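Side-chain contacts in phycocyanobilin lyase subunit alpha (Nostoc sp. PCC 7120, PDB 5N3U), which probably helps attach the phycocyanobilin chromophore to the alpha subunit of phycocyanin, acting as a lyase together with its partner subunit CpcF: residues L17-A22 with V46-A51; A24-S29 with D53-A58; D64-G69 with L73-A78. All blocks are in the same frame, centred on the assembly; numbering follows the deposited sequence.

Contact 1 (L17-A22 with V46-A51); sequences LTPELA and VKESAA
Pro19 and Val46 meet where two helices of an all-helical, HEAT-like repeat array start: helix 19-25 on one side, helix 49-58 on the other, with helix 31-43 between them in sequence. The pyrrolidine ring of Pro19 turns its CB and CG corner to the other segment. Val46 answers with one branch, CG1, whose carbon lies 3.8 Å from Pro19 CB and 4.1 Å from Pro19 CG. That methyl stands anti to the valine backbone N (chi1 176°), which brings it to the ring while the two side chains cross at about a right angle. Glu48, the N-cap residue of helix 49-58, reaches the same corner with an extended chain, the Glu48 and Pro19 side chains again crossing at about a right angle; Glu48 also touches Ile23 of helix 19-25. No hydrogen bond spans the two segments, so the contact is one of packing. The start of helix 19-25 is held from its own side: Thr18 OG1 accepts from Leu21 N at 3.1 Å as the N-cap, and it donates to Glu20 OE1 at 2.7 Å, meeting that carboxylate 52° out of its plane. Beside the apolar pair, Glu48 OE1 comes to 3.6 Å from Pro19 CB.

Contact 2 (A24-S29 with D53-A58); sequences ANLQSS and DALIAA
Leu26 reaches across to Ala54 and Leu55 with one methyl. Its CD1 lies 3.6 Å from Ala54 CB and 4.1 Å from Leu55 CD2, and these are the two closest side-chain approaches between the segments. The conformation explains the reach: CG is anti to the carbonyl carbon (chi1 -70°), and chi2 of 171° then carries CD1 outward from the Asn25-Ser28 type I turn toward segment 53-58 of helix 49-58. Leu55 has nearly the same pair of torsions, but its CB leaves the helix pointing away from Leu26; only the CD2 branch returns to meet CD1, and the two leucines cross at about a right angle. Ala54, by contrast, faces the contact directly, and its short side chain lets the leucine methyl come close to the helix. Leu26 also packs on Leu41 of the intervening helix 31-43, whereas Leu55 touches Ala80 and Leu81 of the following helix 72-83. At the polar margin a water donates to Ala54 O at 2.7 Å, giving that helical carbonyl a partner beyond the backbone. The same water accepts only a weak bond from Gln27 NE2, at 3.4 Å. Leucine packing between the end of helix 19-25 and helix 49-58, with Ala54 at the closest point, is consistent with the stacked-helix interior of a HEAT-like repeat protein.

Contact 3 (D64-G69 with L73-A78); sequences DRTELG and LRRNAA
This is a buried contact combining side-chain packing with water bridges, between the loop 64-69 and segment 73-78 of helix 72-83, which follows the loop, at the interface with phycocyanobilin lyase subunit beta. No direct hydrogen bond links the two segments. The closest side-chain approach joins Thr66 and Arg75: CG2 of the threonine lies 3.8 Å from Arg75 NH2 and 4.0 Å from Arg75 NH1, coming obliquely to the guanidinium, with the two side chains crossing at about a right angle. Chi1 of -168° sets the Thr66 methyl CG2 between the backbone N and the carbonyl carbon, where it meets Arg75, while OG1 bonds to Asp96 of the beta subunit. Arg75 runs out from its helix with the chain extended from CG to NE, which delivers the flat group to the loop. A water lying at the edge of that guanidinium, in its plane, accepts from Arg75 NH2 at 2.8 Å and donates to Glu67 O at 2.7 Å, bridging helix and loop. The other guanidinium nitrogens are engaged too: NE forms a salt bridge with Asp101, and NH1 one with Asp96 of the beta subunit, so several partners fix the rotation of the group. Within the all-helical HEAT-repeat architecture, helix 72-83 packs on helices 49-58 and 102-115, while the loop is the connection leading into it. Nearer the helix start, Asp64 OD2 stands 4.1 Å from Leu73 N, while Asp64 OD1 is salt-bridged to Lys137 of the beta subunit. A second water donates to Asp64 O at 2.8 Å and accepts a weak bond from Arg74 N. The loop also closes on itself: Arg65 NH2 donates to Gly69 O at 2.8 Å, the N-H...O angle being 165° and the carbonyl oxygen lying in the guanidinium plane.

Contacts 1 and 2 are two levels of one helix pair, 19-25 against 49-58; their centres are 10 Å apart, and they touch where Leu17 CD2 lies 3.2 Å from Asn25 ND2. Contact 2 passes into contact 3 through the next pair, helices 49-58 and 72-83, over 13 Å between centres: Ala58 CB approaches Ala77 CB at 3.9 Å and Leu73 CD2 at 4.0 Å. Contacts 1 and 3 do not meet, their centres being 21 Å apart and nearest atoms about 8 Å. Of the three, only contact 3 has segments touched by the beta subunit, so packing inside the subunit gives way there to the interface between subunits.

Contact 1 (L17-A22 with V46-A51)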
loop_
_atom_site.group_PDB
_atom_site.type_symbol
_atom_site.label_atom_id
_atom_site.label_comp_id
_atom_site.label_asym_id
_atom_site.label_seq_id
_atom_site.Cartn_x
_atom_site.Cartn_y
_atom_site.Cartn_z
ATOM N N LEU A 17 -14.435 -11.693 -2.105
ATOM C CA LEU A 17 -15.004 -12.611 -1.158
ATOM C C LEU A 17 -15.849 -11.885 -0.178
ATOM O O LEU A 17 -15.728 -10.683 0.006
ATOM C CB LEU A 17 -13.910 -13.358 -0.402
ATOM C CG LEU A 17 -12.985 -14.258 -1.238
ATOM C CD1 LEU A 17 -11.956 -14.859 -0.324
ATOM C CD2 LEU A 17 -13.704 -15.352 -2.016
ATOM N N THR A 18 -16.718 -12.667 0.463
ATOM C CA THR A 18 -17.459 -12.258 1.635
ATOM C C THR A 18 -17.081 -13.321 2.696
ATOM O O THR A 18 -16.603 -14.429 2.345
ATOM C CB THR A 18 -18.993 -12.323 1.331
ATOM O OG1 THR A 18 -19.346 -13.683 1.061
ATOM C CG2 THR A 18 -19.390 -11.517 0.075
ATOM N N PRO A 19 -17.430 -13.069 3.956
ATOM C CA PRO A 19 -17.244 -14.106 4.978
ATOM C C PRO A 19 -17.823 -15.456 4.626
ATOM O O PRO A 19 -17.156 -16.494 4.707
ATOM C CB PRO A 19 -17.988 -13.517 6.167
ATOM C CG PRO A 19 -17.782 -12.024 6.011
ATOM C CD PRO A 19 -17.985 -11.816 4.535
ATOM N N GLU A 20 -19.051 -15.462 4.118
ATOM C CA GLU A 20 -19.743 -16.714 3.814
ATOM C C GLU A 20 -19.017 -17.389 2.718
ATOM O O GLU A 20 -18.809 -18.608 2.721
ATOM C CB GLU A 20 -21.258 -16.490 3.434
ATOM C CG GLU A 20 -21.940 -15.387 4.285
ATOM C CD GLU A 20 -21.442 -13.952 3.959
ATOM O OE1 GLU A 20 -21.423 -13.586 2.767
ATOM O OE2 GLU A 20 -21.061 -13.181 4.857
ATOM N N LEU A 21 -18.598 -16.604 1.741
ATOM C CA LEU A 21 -17.933 -17.217 0.590
ATOM C C LEU A 21 -16.517 -17.695 0.935
ATOM O O LEU A 21 -16.105 -18.774 0.547
ATOM C CB LEU A 21 -17.896 -16.212 -0.538
ATOM C CG LEU A 21 -17.583 -16.711 -1.924
ATOM C CD1 LEU A 21 -18.214 -18.049 -2.300
ATOM C CD2 LEU A 21 -18.000 -15.555 -2.838
ATOM N N ALA A 22 -15.834 -16.910 1.749
ATOM C CA ALA A 22 -14.505 -17.353 2.239
ATOM C C ALA A 22 -14.638 -18.626 3.015
ATOM O O ALA A 22 -13.880 -19.536 2.838
ATOM C CB ALA A 22 -13.945 -16.304 3.181
ATOM N N VAL A 46 -12.509 -11.820 10.509
ATOM C CA VAL A 46 -13.863 -12.288 10.412
ATOM C C VAL A 46 -14.006 -13.217 11.562
ATOM O O VAL A 46 -13.682 -14.416 11.471
ATOM C CB VAL A 46 -14.039 -13.036 9.122
ATOM C CG1 VAL A 46 -15.422 -13.654 9.001
ATOM C CG2 VAL A 46 -13.805 -12.092 7.940
ATOM N N LYS A 47 -14.482 -12.658 12.656
ATOM C CA LYS A 47 -14.593 -13.386 13.922
ATOM C C LYS A 47 -15.873 -14.238 14.138
ATOM O O LYS A 47 -15.969 -14.892 15.132
ATOM C CB LYS A 47 -14.494 -12.412 15.083
ATOM C CG LYS A 47 -13.372 -11.446 14.950
ATOM C CD LYS A 47 -13.276 -10.586 16.179
ATOM C CE LYS A 47 -11.815 -10.358 16.473
ATOM N NZ LYS A 47 -11.587 -9.064 17.144
ATOM N N GLU A 48 -16.826 -14.229 13.217
ATOM C CA GLU A 48 -17.969 -15.167 13.247
ATOM C C GLU A 48 -17.600 -16.560 13.674
ATOM O O GLU A 48 -16.596 -17.159 13.200
ATOM C CB GLU A 48 -18.489 -15.358 11.848
ATOM C CG GLU A 48 -19.466 -14.298 11.409
ATOM C CD GLU A 48 -19.671 -14.338 9.912
ATOM O OE1 GLU A 48 -19.758 -13.253 9.292
ATOM O OE2 GLU A 48 -19.696 -15.465 9.376
ATOM N N SER A 49 -18.455 -17.161 14.471
ATOM C CA SER A 49 -18.146 -18.477 14.967
ATOM C C SER A 49 -17.949 -19.477 13.872
ATOM O O SER A 49 -17.152 -20.405 14.059
ATOM C CB SER A 49 -19.198 -18.961 15.995
ATOM O OG SER A 49 -20.450 -19.045 15.311
ATOM N N ALA A 50 -18.647 -19.391 12.733
ATOM C CA ALA A 50 -18.488 -20.436 11.745
ATOM C C ALA A 50 -17.095 -20.284 11.058
ATOM O O ALA A 50 -16.534 -21.268 10.612
ATOM C CB ALA A 50 -19.583 -20.456 10.689
ATOM N N ALA A 51 -16.562 -19.067 11.019
ATOM C CA ALA A 51 -15.205 -18.869 10.447
ATOM C C ALA A 51 -14.193 -19.589 11.344
ATOM O O ALA A 51 -13.423 -20.407 10.885
ATOM C CB ALA A 51 -14.931 -17.401 10.359
#

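Contact 2 (A24-S29 with D53-A58)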
loop_
_atom_site.group_PDB
_atom_site.type_symbol
_atom_site.label_atom_id
_atom_site.label_comp_id
_atom_site.label_asym_id
_atom_site.label_seq_id
_atom_site.Cartn_x
_atom_site.Cartn_y
_atom_site.Cartn_z
ATOM N N ALA A 24 -17.013 -20.878 2.824
ATOM C CA ALA A 24 -17.237 -22.007 1.867
ATOM C C ALA A 24 -16.003 -22.462 1.099
ATOM O O ALA A 24 -15.688 -23.674 0.926
ATOM C CB ALA A 24 -18.317 -21.606 0.883
ATOM N N ASN A 25 -15.282 -21.469 0.604
ATOM C CA ASN A 25 -14.074 -21.740 -0.134
ATOM C C ASN A 25 -13.031 -22.524 0.660
ATOM O O ASN A 25 -12.174 -23.153 0.058
ATOM C CB ASN A 25 -13.475 -20.429 -0.645
ATOM C CG ASN A 25 -14.258 -19.811 -1.832
ATOM O OD1 ASN A 25 -15.017 -20.478 -2.508
ATOM N ND2 ASN A 25 -14.024 -18.570 -2.084
ATOM N N LEU A 26 -13.106 -22.558 1.983
ATOM C CA LEU A 26 -12.201 -23.502 2.741
ATOM C C LEU A 26 -12.308 -24.974 2.353
ATOM O O LEU A 26 -11.340 -25.722 2.530
ATOM C CB LEU A 26 -12.349 -23.349 4.254
ATOM C CG LEU A 26 -11.774 -22.009 4.748
ATOM C CD1 LEU A 26 -12.110 -21.777 6.199
ATOM C CD2 LEU A 26 -10.255 -22.066 4.635
ATOM N N GLN A 27 -13.435 -25.340 1.736
ATOM C CA GLN A 27 -13.698 -26.727 1.307
ATOM C C GLN A 27 -13.772 -26.855 -0.208
ATOM O O GLN A 27 -14.269 -27.841 -0.726
ATOM C CB GLN A 27 -15.017 -27.260 1.901
ATOM C CG GLN A 27 -14.960 -27.761 3.334
ATOM C CD GLN A 27 -13.862 -28.772 3.616
ATOM O OE1 GLN A 27 -13.652 -29.728 2.869
ATOM N NE2 GLN A 27 -13.174 -28.577 4.712
ATOM N N SER A 28 -13.238 -25.887 -0.936
ATOM C CA SER A 28 -13.152 -25.971 -2.397
ATOM C C SER A 28 -12.161 -27.065 -2.833
ATOM O O SER A 28 -11.204 -27.397 -2.140
ATOM C CB SER A 28 -12.677 -24.608 -2.920
ATOM O OG SER A 28 -12.173 -24.604 -4.278
ATOM N N SER A 29 -12.348 -27.584 -4.033
ATOM C CA SER A 29 -11.400 -28.528 -4.642
ATOM C C SER A 29 -10.152 -27.793 -5.124
ATOM O O SER A 29 -9.147 -28.429 -5.404
ATOM C CB SER A 29 -12.057 -29.261 -5.840
ATOM O OG SER A 29 -12.832 -28.337 -6.611
ATOM N N ASP A 53 -14.744 -22.111 13.504
ATOM C CA ASP A 53 -14.864 -23.558 13.381
ATOM C C ASP A 53 -14.263 -24.122 12.114
ATOM O O ASP A 53 -13.568 -25.133 12.107
ATOM C CB ASP A 53 -16.356 -23.964 13.397
ATOM C CG ASP A 53 -17.035 -23.718 14.796
ATOM O OD1 ASP A 53 -16.359 -23.328 15.786
ATOM O OD2 ASP A 53 -18.270 -23.871 14.886
ATOM N N ALA A 54 -14.526 -23.468 11.001
ATOM C CA ALA A 54 -13.925 -23.878 9.716
ATOM C C ALA A 54 -12.391 -23.827 9.713
ATOM O O ALA A 54 -11.688 -24.719 9.148
ATOM C CB ALA A 54 -14.488 -22.999 8.605
ATOM N N LEU A 55 -11.858 -22.802 10.344
ATOM C CA LEU A 55 -10.380 -22.723 10.420
ATOM C C LEU A 55 -9.801 -23.789 11.327
ATOM O O LEU A 55 -8.750 -24.383 11.015
ATOM C CB LEU A 55 -9.952 -21.330 10.828
ATOM C CG LEU A 55 -10.181 -20.277 9.778
ATOM C CD1 LEU A 55 -10.175 -18.910 10.394
ATOM C CD2 LEU A 55 -9.174 -20.382 8.626
ATOM N N ILE A 56 -10.483 -24.082 12.435
ATOM C CA ILE A 56 -10.081 -25.163 13.284
ATOM C C ILE A 56 -10.041 -26.448 12.549
ATOM O O ILE A 56 -9.077 -27.190 12.680
ATOM C CB ILE A 56 -10.965 -25.241 14.545
ATOM C CG1 ILE A 56 -10.685 -24.010 15.387
ATOM C CG2 ILE A 56 -10.742 -26.604 15.299
ATOM C CD1 ILE A 56 -11.633 -23.704 16.538
ATOM N N ALA A 57 -11.061 -26.733 11.739
ATOM C CA ALA A 57 -11.053 -27.959 10.967
ATOM C C ALA A 57 -9.855 -28.016 9.989
ATOM O O ALA A 57 -9.214 -29.029 9.796
ATOM C CB ALA A 57 -12.366 -28.076 10.219
ATOM N N ALA A 58 -9.520 -26.872 9.415
ATOM C CA ALA A 58 -8.399 -26.794 8.463
ATOM C C ALA A 58 -7.058 -27.002 9.127
ATOM O O ALA A 58 -6.087 -27.348 8.448
ATOM C CB ALA A 58 -8.484 -25.450 7.803
HETATM O O HOH W 1 -12.342 -26.243 7.065
#

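Contact 3 (D64-G69 with L73-A78)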
loop_
_atom_site.group_PDB
_atom_site.type_symbol
_atom_site.label_atom_id
_atom_site.label_comp_id
_atom_site.label_asym_id
_atom_site.label_seq_id
_atom_site.Cartn_x
_atom_site.Cartn_y
_atom_site.Cartn_z
ATOM N N ASP A 64 -3.504 -30.451 1.096
ATOM C CA ASP A 64 -2.439 -29.520 0.577
ATOM C C ASP A 64 -1.116 -29.806 1.281
ATOM O O ASP A 64 -1.013 -29.660 2.569
ATOM C CB ASP A 64 -2.882 -28.053 0.803
ATOM C CG ASP A 64 -2.050 -27.016 -0.012
ATOM O OD1 ASP A 64 -1.066 -27.442 -0.644
ATOM O OD2 ASP A 64 -2.426 -25.792 -0.049
ATOM N N ARG A 65 -0.121 -30.205 0.489
ATOM C CA ARG A 65 1.219 -30.457 0.968
ATOM C C ARG A 65 2.226 -29.756 0.083
ATOM O O ARG A 65 2.001 -29.646 -1.121
ATOM C CB ARG A 65 1.546 -31.927 0.987
ATOM C CG ARG A 65 0.584 -32.809 1.754
ATOM C CD ARG A 65 0.533 -32.451 3.272
ATOM N NE ARG A 65 1.754 -32.713 3.992
ATOM C CZ ARG A 65 2.073 -33.892 4.540
ATOM N NH1 ARG A 65 1.265 -34.970 4.410
ATOM N NH2 ARG A 65 3.196 -33.993 5.244
ATOM N N THR A 66 3.365 -29.382 0.651
ATOM C CA THR A 66 4.440 -28.742 -0.097
ATOM C C THR A 66 5.768 -29.415 0.218
ATOM O O THR A 66 5.793 -30.487 0.795
ATOM C CB THR A 66 4.425 -27.187 0.218
ATOM O OG1 THR A 66 5.272 -26.444 -0.696
ATOM C CG2 THR A 66 4.948 -26.896 1.656
ATOM N N GLU A 67 6.875 -28.757 -0.133
ATOM C CA GLU A 67 8.247 -29.139 0.184
ATOM C C GLU A 67 8.426 -29.595 1.623
ATOM O O GLU A 67 7.813 -29.028 2.530
ATOM C CB GLU A 67 9.235 -27.971 -0.033
ATOM C CG GLU A 67 9.328 -27.465 -1.448
ATOM C CD GLU A 67 10.397 -26.347 -1.692
ATOM O OE1 GLU A 67 11.194 -25.925 -0.825
ATOM O OE2 GLU A 67 10.473 -25.884 -2.838
ATOM N N LEU A 68 9.195 -30.667 1.800
ATOM C CA LEU A 68 9.582 -31.217 3.116
ATOM C C LEU A 68 8.392 -31.559 3.949
ATOM O O LEU A 68 8.418 -31.286 5.144
ATOM C CB LEU A 68 10.404 -30.192 3.936
ATOM C CG LEU A 68 11.630 -29.613 3.235
ATOM C CD1 LEU A 68 12.276 -28.578 4.152
ATOM C CD2 LEU A 68 12.619 -30.727 2.897
ATOM N N GLY A 69 7.350 -32.079 3.327
ATOM C CA GLY A 69 6.116 -32.420 4.000
ATOM C C GLY A 69 5.340 -31.285 4.679
ATOM O O GLY A 69 4.439 -31.533 5.508
ATOM N N LEU A 73 -2.116 -25.086 4.026
ATOM C CA LEU A 73 -3.364 -24.587 4.558
ATOM C C LEU A 73 -3.318 -24.613 6.094
ATOM O O LEU A 73 -3.935 -23.763 6.715
ATOM C CB LEU A 73 -4.605 -25.402 4.021
ATOM C CG LEU A 73 -5.952 -24.942 4.539
ATOM C CD1 LEU A 73 -6.203 -23.530 4.051
ATOM C CD2 LEU A 73 -7.167 -25.853 4.071
ATOM N N ARG A 74 -2.644 -25.577 6.693
ATOM C CA ARG A 74 -2.577 -25.580 8.155
ATOM C C ARG A 74 -1.831 -24.316 8.638
ATOM O O ARG A 74 -2.233 -23.694 9.584
ATOM C CB ARG A 74 -1.857 -26.777 8.686
ATOM C CG ARG A 74 -2.644 -28.053 8.544
ATOM C CD ARG A 74 -1.941 -29.164 9.285
ATOM N NE ARG A 74 -2.496 -30.447 8.879
ATOM C CZ ARG A 74 -2.292 -31.589 9.502
ATOM N NH1 ARG A 74 -1.562 -31.629 10.613
ATOM N NH2 ARG A 74 -2.832 -32.700 9.000
ATOM N N ARG A 75 -0.783 -23.944 7.933
ATOM C CA ARG A 75 -0.068 -22.732 8.289
ATOM C C ARG A 75 -0.940 -21.496 8.250
ATOM O O ARG A 75 -0.992 -20.729 9.165
ATOM C CB ARG A 75 1.130 -22.545 7.327
ATOM C CG ARG A 75 2.132 -23.649 7.336
ATOM C CD ARG A 75 3.089 -23.473 6.132
ATOM N NE ARG A 75 4.086 -24.562 6.093
ATOM C CZ ARG A 75 5.028 -24.667 5.157
ATOM N NH1 ARG A 75 5.088 -23.762 4.208
ATOM N NH2 ARG A 75 5.921 -25.665 5.165
ATOM N N ASN A 76 -1.664 -21.285 7.180
ATOM C CA ASN A 76 -2.489 -20.125 7.047
ATOM C C ASN A 76 -3.692 -20.107 7.984
ATOM O O ASN A 76 -4.042 -19.081 8.503
ATOM C CB ASN A 76 -3.031 -20.025 5.596
ATOM C CG ASN A 76 -2.111 -19.230 4.717
ATOM O OD1 ASN A 76 -0.938 -18.920 5.114
ATOM N ND2 ASN A 76 -2.605 -18.865 3.563
ATOM N N ALA A 77 -4.219 -21.274 8.245
ATOM C CA ALA A 77 -5.323 -21.415 9.243
ATOM C C ALA A 77 -4.862 -21.111 10.628
ATOM O O ALA A 77 -5.547 -20.393 11.382
ATOM C CB ALA A 77 -5.949 -22.809 9.170
ATOM N N ALA A 78 -3.734 -21.673 11.007
ATOM C CA ALA A 78 -3.144 -21.345 12.275
ATOM C C ALA A 78 -2.900 -19.846 12.482
ATOM O O ALA A 78 -3.224 -19.309 13.511
ATOM C CB ALA A 78 -1.879 -22.139 12.490
HETATM O O HOH W 2 -2.375 -28.121 4.518
HETATM O O HOH W 3 8.009 -26.470 3.494
#